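Local coordinates for fibroblast growth factor 18 (Homo sapiens, PDB 4CJM), which acts as a secreted, heparin-binding growth factor that signals through fibroblast growth factor receptors and regulates cell proliferation, differentiation, migration and bone development, at residues N119-D122 with V123-M126; R109-G113 with P114-E118; D30-K33 with Y34-L37. All blocks are in the same frame, centred on the assembly; numbering follows the deposited sequence.

Overall arrangement
Followed from the N terminus, three local turns occur in series, without nesting or crossing; backbone bonds close each one and side chains tie it to its surroundings. Interaction 3 comes first, forming a tight turn in the surface loop between strands 27-28 and 37-41. Interactions 2 and 1 both belong to the long segment between strands 90-94 and 125-128, the former making the sulfate-bound loop and the latter the entry to the last strand. Interactions 1 and 2 touch, chiefly through Gln120 with Arg111 and His124 with Glu118, and their centres are about 10 Å apart; interaction 3 lies across the chain's centre from interaction 2.

Interaction 1. Residues N119-D122 with V123-M126; sequences NQQD and VHFM
Two overlapping turns join Gln120 to Val123 and Gln121 to His124. Backbone hydrogen bonds define them: Val123 N donates to Gln120 O at 3.1 Å, and His124 N to Gln121 O at 2.9 Å. A water lies beside the second turn, 2.9 Å from His124 O and farther from Gln121 O, with more acceptors around it than it has protons to give.

The His124 ring packs on the turn through its face. With CG beside the backbone N (chi1 -62°), the imidazole folds back so that Gln120 O sits 3.1 Å above the ring plane, over its centre, a contact and not a bond. The ring's nitrogens bond to other groups: NE2 to Glu118 O and ND1 to Arg11 NH1, a pairing consistent with a proton on NE2.

Side-chain packing is slight: Val123 CG1 crosses Gln120 near OE1, 4.0 Å away. The polar ends of Gln120 and Asp122 instead converge on Arg111, the latter in a salt bridge. Beyond the turns the chain runs into strand 125-128, which pairs antiparallel with strand 3-10 at the margin of the large sheet; Phe125 packs there on Leu8 and Ser10.

Interaction 2. Residues R109-G113 with P114-E118; sequences RPRKG and PKTRE. With SO4 (sulfate ion), chain G.
Arg111 reaches across the turn to Lys115 and Thr116 while binding a sulfate ion on the way. Its CB starts 4.2 Å from Thr116 CG2, close to the sulfate. Sharp bends at chi2 (-110°) and chi3 (-9°) then curl the chain round the anion: CD passes 3.4 Å from sulfate O1, and NE donates to that same O1 at 2.8 Å, with a weaker bond to O2. At the tip, NH2 donates to Lys115 O at 2.9 Å, the carbonyl oxygen tilted somewhat from the guanidinium plane and the donor well above the carbonyl plane. Thr116 CG2 lies over one face of the guanidinium, toward its rim. NH1 turns to Asp122, in a salt bridge, and to Gln120 OE1, so each nitrogen of the group has its own task.

The sulfate sits in the plane of this guanidinium, at its edge, and likewise at the edge of Arg109, whose NH2 donates to O1 at 2.9 Å. The backbone contributes too, Lys112 N giving O2 a bond of 2.7 Å, while Lys115 NZ comes to 3.4 Å from O3.

Next to the sulfate site, the turn is closed by Lys115 N on Lys112 O and by a double grip on Gly113 O. Thr116 N approaches that oxygen from above the carbonyl plane, whereas OG1 donates at 2.6 Å in the plane, along a lone pair; OG1 is also bonded to Tyr101 N.

Although the sulfate probably came from the crystallisation liquor, this gathering of arginine, lysine and a backbone N-H round a single anion is consistent with a surface suited to the sulfate groups of heparin, as in other heparin-binding growth factors.

Interaction 3. Residues D30-K33 with Y34-L37; sequences DGDK and YAQL
Asp32 and Gln36 meet at the tight end of this turn. Asp32 O accepts two hydrogen bonds from opposite faces of its carbonyl plane: Ala35 N at 3.0 Å, and Gln36 NE2 at 2.9 Å along an almost straight line (175°), with the oxygen lying in the amide plane. A bend at chi2 (-47°) brings the Gln36 amide back over the turn, where NE2 also serves Gln7 OE1. Ala35 CB packs 4.0 Å from Asp32 CB, and the Ala35 side chain also touches Gln7 and His16.

The Asp32 side chain serves the turn as well: with CG anti to the backbone N (chi1 179°), OD1 takes a weak bond from Tyr34 N at 2.7 Å. A second weak bond, from Gln36 N to Lys33 O, is long.

The outer side is looser. Exposed Lys33 lies alongside Tyr34, both pointing the same way, and holds its CG over one face of the ring in a CH-pi contact, 4.2 Å from the centroid. Farther out, Lys33 CE runs along the rim of the ring, 3.7 Å from Tyr34 CE2. Tyr34 also touches Leu20, Glu54 and Thr55.

Two overlapping type I turns, the second held by a weak bond, make up the short 3-10 segment, with a weakly bonded Asx turn starting at Asp32; here they form a surface connection between strands of the beta-trefoil, the fold of the fibroblast growth factors.

Interaction 1. Residues N119-D122 with V123-M126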
loop_
_atom_site.group_PDB
_atom_site.type_symbol
_atom_site.label_atom_id
_atom_site.label_comp_id
_atom_site.label_asym_id
_atom_site.label_seq_id
_atom_site.Cartn_x
_atom_site.Cartn_y
_atom_site.Cartn_z
ATOM N N ASN A 119 -10.438 4.923 -10.045
ATOM C CA ASN A 119 -11.278 6.052 -9.639
ATOM C C ASN A 119 -11.991 5.863 -8.293
ATOM O O ASN A 119 -12.639 6.786 -7.822
ATOM C CB ASN A 119 -12.274 6.430 -10.735
ATOM C CG ASN A 119 -13.319 5.359 -10.984
ATOM O OD1 ASN A 119 -13.436 4.396 -10.244
ATOM N ND2 ASN A 119 -14.063 5.514 -12.056
ATOM N N GLN A 120 -11.877 4.689 -7.681
ATOM C CA GLN A 120 -12.451 4.463 -6.358
ATOM C C GLN A 120 -11.664 5.171 -5.271
ATOM O O GLN A 120 -10.435 5.120 -5.232
ATOM C CB GLN A 120 -12.444 2.991 -5.999
ATOM C CG GLN A 120 -13.384 2.124 -6.802
ATOM C CD GLN A 120 -13.231 0.666 -6.460
ATOM O OE1 GLN A 120 -12.355 0.275 -5.689
ATOM N NE2 GLN A 120 -14.081 -0.148 -7.026
ATOM N N GLN A 121 -12.393 5.826 -4.378
ATOM C CA GLN A 121 -11.787 6.485 -3.241
ATOM C C GLN A 121 -11.018 5.501 -2.382
ATOM O O GLN A 121 -9.974 5.823 -1.842
ATOM C CB GLN A 121 -12.864 7.149 -2.414
ATOM C CG GLN A 121 -13.589 8.229 -3.199
ATOM C CD GLN A 121 -14.355 9.180 -2.310
ATOM O OE1 GLN A 121 -14.612 8.883 -1.141
ATOM N NE2 GLN A 121 -14.686 10.346 -2.841
ATOM N N ASP A 122 -11.539 4.281 -2.296
ATOM C CA ASP A 122 -10.908 3.206 -1.545
ATOM C C ASP A 122 -9.426 3.066 -1.870
ATOM O O ASP A 122 -8.682 2.596 -1.039
ATOM C CB ASP A 122 -11.635 1.868 -1.794
ATOM C CG ASP A 122 -13.043 1.832 -1.193
ATOM O OD1 ASP A 122 -13.570 2.900 -0.830
ATOM O OD2 ASP A 122 -13.658 0.742 -1.097
ATOM N N VAL A 123 -9.008 3.435 -3.074
ATOM C CA VAL A 123 -7.641 3.177 -3.510
ATOM C C VAL A 123 -6.784 4.435 -3.481
ATOM O O VAL A 123 -5.672 4.448 -4.016
ATOM C CB VAL A 123 -7.586 2.490 -4.916
ATOM C CG1 VAL A 123 -8.576 1.336 -4.988
ATOM C CG2 VAL A 123 -7.865 3.449 -6.069
ATOM N N HIS A 124 -7.293 5.488 -2.859
ATOM C CA HIS A 124 -6.588 6.760 -2.817
ATOM C C HIS A 124 -5.881 6.976 -1.488
ATOM O O HIS A 124 -6.400 6.633 -0.426
ATOM C CB HIS A 124 -7.567 7.896 -3.070
ATOM C CG HIS A 124 -8.205 7.821 -4.412
ATOM N ND1 HIS A 124 -9.380 8.467 -4.710
ATOM C CD2 HIS A 124 -7.850 7.147 -5.531
ATOM C CE1 HIS A 124 -9.708 8.220 -5.962
ATOM N NE2 HIS A 124 -8.795 7.422 -6.481
ATOM N N PHE A 125 -4.686 7.544 -1.575
ATOM C CA PHE A 125 -3.862 7.743 -0.414
ATOM C C PHE A 125 -3.159 9.096 -0.442
ATOM O O PHE A 125 -2.872 9.634 -1.506
ATOM C CB PHE A 125 -2.828 6.608 -0.320
ATOM C CG PHE A 125 -3.443 5.246 -0.185
ATOM C CD1 PHE A 125 -3.811 4.762 1.062
ATOM C CD2 PHE A 125 -3.710 4.474 -1.314
ATOM C CE1 PHE A 125 -4.410 3.519 1.179
ATOM C CE2 PHE A 125 -4.314 3.236 -1.206
ATOM C CZ PHE A 125 -4.651 2.746 0.040
ATOM N N MET A 126 -2.873 9.615 0.747
ATOM C CA MET A 126 -1.926 10.720 0.925
ATOM C C MET A 126 -0.682 10.203 1.654
ATOM O O MET A 126 -0.784 9.394 2.562
ATOM C CB MET A 126 -2.543 11.843 1.754
ATOM C CG MET A 126 -3.778 12.487 1.149
ATOM S SD MET A 126 -3.470 13.219 -0.457
ATOM C CE MET A 126 -2.374 14.564 -0.058
HETATM O O HOH W 1 -8.214 4.640 0.664
#

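Interaction 2. Residues R109-G113 with P114-E118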
loop_
_atom_site.group_PDB
_atom_site.type_symbol
_atom_site.label_atom_id
_atom_site.label_comp_id
_atom_site.label_asym_id
_atom_site.label_seq_id
_atom_site.Cartn_x
_atom_site.Cartn_y
_atom_site.Cartn_z
ATOM N N ARG A 109 -10.568 -2.245 6.386
ATOM C CA ARG A 109 -10.405 -3.597 5.871
ATOM C C ARG A 109 -9.860 -3.536 4.444
ATOM O O ARG A 109 -10.365 -2.785 3.622
ATOM C CB ARG A 109 -11.728 -4.368 5.889
ATOM C CG ARG A 109 -11.595 -5.828 5.460
ATOM C CD ARG A 109 -12.922 -6.604 5.397
ATOM N NE ARG A 109 -13.871 -6.096 4.398
ATOM C CZ ARG A 109 -13.722 -6.177 3.070
ATOM N NH1 ARG A 109 -12.638 -6.718 2.525
ATOM N NH2 ARG A 109 -14.665 -5.683 2.270
ATOM N N PRO A 110 -8.832 -4.341 4.144
ATOM C CA PRO A 110 -8.294 -4.382 2.787
ATOM C C PRO A 110 -9.253 -4.987 1.766
ATOM O O PRO A 110 -10.017 -5.907 2.083
ATOM C CB PRO A 110 -7.042 -5.260 2.937
ATOM C CG PRO A 110 -7.347 -6.153 4.078
ATOM C CD PRO A 110 -8.132 -5.297 5.034
ATOM N N ARG A 111 -9.172 -4.480 0.542
ATOM C CA ARG A 111 -10.059 -4.866 -0.554
ATOM C C ARG A 111 -9.361 -5.811 -1.523
ATOM O O ARG A 111 -8.136 -5.863 -1.564
ATOM C CB ARG A 111 -10.490 -3.620 -1.315
ATOM C CG ARG A 111 -11.112 -2.526 -0.441
ATOM C CD ARG A 111 -12.604 -2.300 -0.628
ATOM N NE ARG A 111 -13.162 -3.024 -1.757
ATOM C CZ ARG A 111 -13.322 -2.539 -2.987
ATOM N NH1 ARG A 111 -12.996 -1.288 -3.311
ATOM N NH2 ARG A 111 -13.817 -3.337 -3.913
ATOM N N LYS A 112 -10.162 -6.580 -2.264
ATOM C CA LYS A 112 -9.655 -7.526 -3.272
ATOM C C LYS A 112 -9.332 -6.773 -4.543
ATOM O O LYS A 112 -10.186 -6.074 -5.081
ATOM C CB LYS A 112 -10.697 -8.590 -3.622
ATOM C CG LYS A 112 -11.288 -9.354 -2.476
ATOM C CD LYS A 112 -12.802 -9.464 -2.684
ATOM C CE LYS A 112 -13.499 -10.210 -1.554
ATOM N NZ LYS A 112 -13.700 -11.643 -1.904
ATOM N N GLY A 113 -8.108 -6.951 -5.026
ATOM C CA GLY A 113 -7.653 -6.368 -6.287
ATOM C C GLY A 113 -8.652 -6.374 -7.431
ATOM O O GLY A 113 -8.954 -5.325 -7.978
ATOM N N PRO A 114 -9.175 -7.555 -7.802
ATOM C CA PRO A 114 -10.112 -7.638 -8.921
ATOM C C PRO A 114 -11.301 -6.705 -8.790
ATOM O O PRO A 114 -11.832 -6.258 -9.792
ATOM C CB PRO A 114 -10.604 -9.095 -8.873
ATOM C CG PRO A 114 -9.544 -9.832 -8.178
ATOM C CD PRO A 114 -8.905 -8.877 -7.218
ATOM N N LYS A 115 -11.735 -6.441 -7.566
ATOM C CA LYS A 115 -12.922 -5.626 -7.348
ATOM C C LYS A 115 -12.610 -4.147 -7.202
ATOM O O LYS A 115 -13.466 -3.390 -6.787
ATOM C CB LYS A 115 -13.685 -6.146 -6.132
ATOM C CG LYS A 115 -14.206 -7.562 -6.342
ATOM C CD LYS A 115 -15.033 -8.034 -5.159
ATOM C CE LYS A 115 -16.336 -7.257 -5.038
ATOM N NZ LYS A 115 -17.414 -8.066 -4.400
ATOM N N THR A 116 -11.385 -3.741 -7.535
ATOM C CA THR A 116 -10.978 -2.336 -7.455
ATOM C C THR A 116 -10.805 -1.701 -8.813
ATOM O O THR A 116 -10.719 -2.395 -9.841
ATOM C CB THR A 116 -9.620 -2.153 -6.740
ATOM O OG1 THR A 116 -8.579 -2.835 -7.465
ATOM C CG2 THR A 116 -9.696 -2.665 -5.308
ATOM N N ARG A 117 -10.719 -0.374 -8.793
ATOM C CA ARG A 117 -10.360 0.418 -9.964
ATOM C C ARG A 117 -9.858 1.789 -9.514
ATOM O O ARG A 117 -10.161 2.224 -8.415
ATOM C CB ARG A 117 -11.547 0.537 -10.930
ATOM C CG ARG A 117 -12.806 1.033 -10.257
ATOM C CD ARG A 117 -14.011 0.833 -11.134
ATOM N NE ARG A 117 -13.990 1.730 -12.281
ATOM C CZ ARG A 117 -14.920 1.727 -13.233
ATOM N NH1 ARG A 117 -15.926 0.857 -13.179
ATOM N NH2 ARG A 117 -14.849 2.586 -14.244
ATOM N N GLU A 118 -9.113 2.448 -10.394
ATOM C CA GLU A 118 -8.356 3.644 -10.083
ATOM C C GLU A 118 -9.208 4.789 -9.557
ATOM O O GLU A 118 -8.753 5.547 -8.690
ATOM C CB GLU A 118 -7.588 4.130 -11.313
ATOM C CG GLU A 118 -6.434 5.052 -10.979
ATOM C CD GLU A 118 -5.679 5.536 -12.200
ATOM O OE1 GLU A 118 -6.136 6.513 -12.850
ATOM O OE2 GLU A 118 -4.605 4.975 -12.491
HETATM S S SO4 G . -13.995 -6.478 -1.347
HETATM O O1 SO4 G . -14.315 -5.263 -0.569
HETATM O O2 SO4 G . -12.822 -6.217 -2.211
HETATM O O3 SO4 G . -15.128 -6.803 -2.228
HETATM O O4 SO4 G . -13.741 -7.590 -0.403
#

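Interaction 3. Residues D30-K33 with Y34-L37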
loop_
_atom_site.group_PDB
_atom_site.type_symbol
_atom_site.label_atom_id
_atom_site.label_comp_id
_atom_site.label_asym_id
_atom_site.label_seq_id
_atom_site.Cartn_x
_atom_site.Cartn_y
_atom_site.Cartn_z
ATOM N N ASP A 30 -1.808 8.120 13.592
ATOM C CA ASP A 30 -0.554 8.738 13.182
ATOM C C ASP A 30 0.529 8.291 14.159
ATOM O O ASP A 30 0.332 8.367 15.365
ATOM C CB ASP A 30 -0.664 10.264 13.179
ATOM C CG ASP A 30 0.562 10.936 12.587
ATOM O OD1 ASP A 30 1.697 10.540 12.904
ATOM O OD2 ASP A 30 0.410 11.858 11.775
ATOM N N GLY A 31 1.646 7.797 13.631
ATOM C CA GLY A 31 2.761 7.377 14.464
ATOM C C GLY A 31 2.714 5.941 14.943
ATOM O O GLY A 31 3.666 5.470 15.554
ATOM N N ASP A 32 1.621 5.234 14.671
ATOM C CA ASP A 32 1.529 3.819 14.989
ATOM C C ASP A 32 2.785 3.161 14.455
ATOM O O ASP A 32 3.186 3.412 13.317
ATOM C CB ASP A 32 0.276 3.234 14.333
ATOM C CG ASP A 32 0.102 1.745 14.595
ATOM O OD1 ASP A 32 0.954 0.945 14.158
ATOM O OD2 ASP A 32 -0.921 1.369 15.204
ATOM N N LYS A 33 3.410 2.309 15.252
ATOM C CA LYS A 33 4.680 1.682 14.837
ATOM C C LYS A 33 4.537 0.799 13.594
ATOM O O LYS A 33 5.421 0.785 12.739
ATOM C CB LYS A 33 5.335 0.910 15.996
ATOM C CG LYS A 33 4.500 -0.218 16.572
ATOM C CD LYS A 33 5.233 -0.888 17.723
ATOM C CE LYS A 33 4.359 -1.886 18.488
ATOM N NZ LYS A 33 4.388 -1.710 19.980
ATOM N N TYR A 34 3.396 0.121 13.463
ATOM C CA TYR A 34 3.113 -0.709 12.285
ATOM C C TYR A 34 2.733 0.090 11.026
ATOM O O TYR A 34 2.558 -0.495 9.961
ATOM C CB TYR A 34 1.983 -1.704 12.586
ATOM C CG TYR A 34 2.287 -2.625 13.729
ATOM C CD1 TYR A 34 3.234 -3.643 13.593
ATOM C CD2 TYR A 34 1.650 -2.478 14.950
ATOM C CE1 TYR A 34 3.534 -4.480 14.647
ATOM C CE2 TYR A 34 1.942 -3.318 16.012
ATOM C CZ TYR A 34 2.885 -4.312 15.861
ATOM O OH TYR A 34 3.188 -5.143 16.929
ATOM N N ALA A 35 2.590 1.406 11.145
ATOM C CA ALA A 35 2.256 2.249 10.013
ATOM C C ALA A 35 3.473 2.929 9.391
ATOM O O ALA A 35 3.356 3.609 8.377
ATOM C CB ALA A 35 1.243 3.291 10.440
ATOM N N GLN A 36 4.635 2.748 9.991
ATOM C CA GLN A 36 5.859 3.314 9.445
ATOM C C GLN A 36 6.316 2.430 8.307
ATOM O O GLN A 36 6.606 1.253 8.521
ATOM C CB GLN A 36 6.939 3.395 10.517
ATOM C CG GLN A 36 6.488 4.102 11.790
ATOM C CD GLN A 36 5.781 5.398 11.490
ATOM O OE1 GLN A 36 6.367 6.310 10.893
ATOM N NE2 GLN A 36 4.508 5.489 11.873
ATOM N N LEU A 37 6.369 2.994 7.106
ATOM C CA LEU A 37 6.668 2.224 5.895
ATOM C C LEU A 37 7.973 2.647 5.251
ATOM O O LEU A 37 8.194 3.832 4.991
ATOM C CB LEU A 37 5.549 2.395 4.882
ATOM C CG LEU A 37 4.133 2.187 5.416
ATOM C CD1 LEU A 37 3.123 2.342 4.298
ATOM C CD2 LEU A 37 3.954 0.836 6.061
#